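Local structure of putative ABC transporter (Thermobispora bispora, 4PE6) at residues Val129-Tyr134 with Ala256-Pro261. The protein probably serves as the solute-binding component of an ABC transporter, capturing a sugar or sugar-like acid for uptake. Numbering follows the deposited sequence.
With LTH ((2R,3S)-2,3,4-trihydroxybutanoic acid), chain C.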
loop_
_atom_site.group_PDB
_atom_site.type_symbol
_atom_site.label_atom_id
_atom_site.label_comp_id
_atom_site.label_asym_id
_atom_site.label_seq_id
_atom_site.Cartn_x
_atom_site.Cartn_y
_atom_site.Cartn_z
ATOM N N VAL A 129 -4.881 -4.353 -8.891
ATOM C CA VAL A 129 -6.086 -4.336 -9.688
ATOM C C VAL A 129 -7.335 -4.494 -8.822
ATOM O O VAL A 129 -8.294 -3.755 -8.992
ATOM C CB VAL A 129 -6.065 -5.408 -10.782
ATOM C CG1 VAL A 129 -7.422 -5.492 -11.458
ATOM C CG2 VAL A 129 -4.986 -5.067 -11.815
ATOM N N ASP A 130 -7.331 -5.453 -7.906
ATOM C CA ASP A 130 -8.489 -5.642 -7.035
ATOM C C ASP A 130 -8.776 -4.393 -6.196
ATOM O O ASP A 130 -9.924 -3.979 -6.070
ATOM C CB ASP A 130 -8.291 -6.842 -6.120
ATOM C CG ASP A 130 -8.478 -8.172 -6.841
ATOM O OD1 ASP A 130 -8.847 -8.167 -8.036
ATOM O OD2 ASP A 130 -8.223 -9.207 -6.210
ATOM N N TRP A 131 -7.715 -3.810 -5.628
ATOM C CA TRP A 131 -7.842 -2.583 -4.839
ATOM C C TRP A 131 -8.492 -1.506 -5.669
ATOM O O TRP A 131 -9.540 -0.992 -5.312
ATOM C CB TRP A 131 -6.470 -2.146 -4.333
ATOM C CG TRP A 131 -6.403 -0.812 -3.613
ATOM C CD1 TRP A 131 -7.425 0.051 -3.342
ATOM C CD2 TRP A 131 -5.219 -0.199 -3.121
ATOM N NE1 TRP A 131 -6.938 1.180 -2.680
ATOM C CE2 TRP A 131 -5.589 1.043 -2.538
ATOM C CE3 TRP A 131 -3.875 -0.570 -3.121
ATOM C CZ2 TRP A 131 -4.662 1.912 -1.960
ATOM C CZ3 TRP A 131 -2.947 0.301 -2.527
ATOM C CH2 TRP A 131 -3.361 1.522 -1.940
ATOM N N ALA A 132 -7.887 -1.177 -6.807
ATOM C CA ALA A 132 -8.462 -0.126 -7.653
ATOM C C ALA A 132 -9.913 -0.388 -8.028
ATOM O O ALA A 132 -10.695 0.549 -8.139
ATOM C CB ALA A 132 -7.607 0.102 -8.903
ATOM N N THR A 133 -10.284 -1.666 -8.228
ATOM C CA THR A 133 -11.640 -2.001 -8.604
ATOM C C THR A 133 -12.576 -1.808 -7.406
ATOM O O THR A 133 -13.647 -1.226 -7.542
ATOM C CB THR A 133 -11.716 -3.451 -9.165
ATOM O OG1 THR A 133 -10.833 -3.568 -10.287
ATOM C CG2 THR A 133 -13.150 -3.817 -9.626
ATOM N N TYR A 134 -12.163 -2.277 -6.233
ATOM C CA TYR A 134 -12.951 -2.081 -5.012
ATOM C C TYR A 134 -13.094 -0.605 -4.624
ATOM O O TYR A 134 -14.040 -0.232 -3.933
ATOM C CB TYR A 134 -12.345 -2.849 -3.834
ATOM C CG TYR A 134 -12.581 -4.343 -3.857
ATOM C CD1 TYR A 134 -13.857 -4.871 -4.049
ATOM C CD2 TYR A 134 -11.524 -5.237 -3.651
ATOM C CE1 TYR A 134 -14.072 -6.244 -4.052
ATOM C CE2 TYR A 134 -11.724 -6.601 -3.658
ATOM C CZ TYR A 134 -12.996 -7.100 -3.858
ATOM O OH TYR A 134 -13.189 -8.448 -3.865
ATOM N N ALA A 256 -13.566 1.766 2.282
ATOM C CA ALA A 256 -12.256 1.708 2.920
ATOM C C ALA A 256 -11.538 0.446 2.500
ATOM O O ALA A 256 -11.828 -0.656 3.007
ATOM C CB ALA A 256 -12.400 1.745 4.437
ATOM N N VAL A 257 -10.608 0.602 1.569
ATOM C CA VAL A 257 -9.809 -0.519 1.047
ATOM C C VAL A 257 -8.390 -0.034 0.699
ATOM O O VAL A 257 -8.209 1.057 0.161
ATOM C CB VAL A 257 -10.503 -1.177 -0.176
ATOM C CG1 VAL A 257 -10.813 -0.144 -1.260
ATOM C CG2 VAL A 257 -9.662 -2.320 -0.730
HETATM N N MSE A 258 -7.377 -0.817 1.051
HETATM C CA MSE A 258 -5.990 -0.529 0.683
HETATM C C MSE A 258 -5.250 -1.834 0.647
HETATM O O MSE A 258 -5.738 -2.867 1.128
HETATM C CB MSE A 258 -5.259 0.382 1.700
HETATM C CG MSE A 258 -5.909 1.735 1.852
HETATM SE SE MSE A 258 -4.752 3.025 2.792
HETATM C CE MSE A 258 -3.564 3.501 1.274
ATOM N N SER A 259 -4.073 -1.802 0.049
ATOM C CA SER A 259 -3.077 -2.846 0.216
ATOM C C SER A 259 -2.679 -3.010 1.680
ATOM O O SER A 259 -2.988 -2.142 2.535
ATOM C CB SER A 259 -1.843 -2.525 -0.626
ATOM O OG SER A 259 -1.289 -1.270 -0.231
ATOM N N ASP A 260 -1.953 -4.092 1.935
ATOM C CA ASP A 260 -1.498 -4.490 3.269
ATOM C C ASP A 260 -0.125 -3.934 3.569
ATOM O O ASP A 260 0.848 -4.321 2.926
ATOM C CB ASP A 260 -1.457 -6.025 3.335
ATOM C CG ASP A 260 -0.941 -6.571 4.658
ATOM O OD1 ASP A 260 -1.016 -5.900 5.717
ATOM O OD2 ASP A 260 -0.468 -7.720 4.639
ATOM N N PRO A 261 -0.026 -3.008 4.549
ATOM C CA PRO A 261 1.291 -2.498 4.922
ATOM C C PRO A 261 2.237 -3.590 5.402
ATOM O O PRO A 261 3.447 -3.453 5.243
ATOM C CB PRO A 261 0.996 -1.509 6.067
ATOM C CG PRO A 261 -0.431 -1.148 5.904
ATOM C CD PRO A 261 -1.101 -2.365 5.318
HETATM O O1 LTH C . -0.218 3.565 -0.147
HETATM C C1 LTH C . 0.991 3.270 -0.470
HETATM O O LTH C . 2.004 3.964 -0.237
HETATM C C2 LTH C . 1.255 1.892 -1.124
HETATM O O2 LTH C . 2.655 1.741 -1.473
HETATM C C3 LTH C . 0.449 1.704 -2.392
HETATM O O3 LTH C . 0.770 2.732 -3.327
HETATM C C4 LTH C . 0.815 0.343 -3.018
HETATM O O4 LTH C . 0.368 -0.666 -2.075
#
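Part of the ligand pocket of a periplasmic-binding-protein fold is built here, where the start of helix 128-142 meets the end of strand 255-258 and the loop after it. Trp131, Met258 and Ser259 all line the site of the bound trihydroxybutanoic acid. The Trp131 indole leaves the helix toward the strand end, its chi1 of 174° placing CG anti to the backbone N. Met258 CA sits over one ring face, 3.8 Å from the centroid of the five-membered ring, a CH-pi contact that suits a broad, flat side chain against bare backbone. Ser259 N lies over the same face nearer the rim. Alongside, the flexible selenomethionine chain of Met258 bends at chi3 and brings CE within 3.8 Å of Trp131 CZ2. Val257 CG1 touches both Trp131 CD1 and Tyr134 CB, each at 4.0 Å, a branched residue suiting a place that faces two helix side chains. Replacing Trp131 by an alanine would remove the indole and is likely to leave Met258 CA and Ser259 N without the face they rest on. Serine suits the place after Met258 because its short hydroxyl reaches the ligand directly: Ser259 OG donates a 2.6 Å hydrogen bond to ligand O4, which lies in plane at the indole edge, 3.5 Å from Trp131 CZ3.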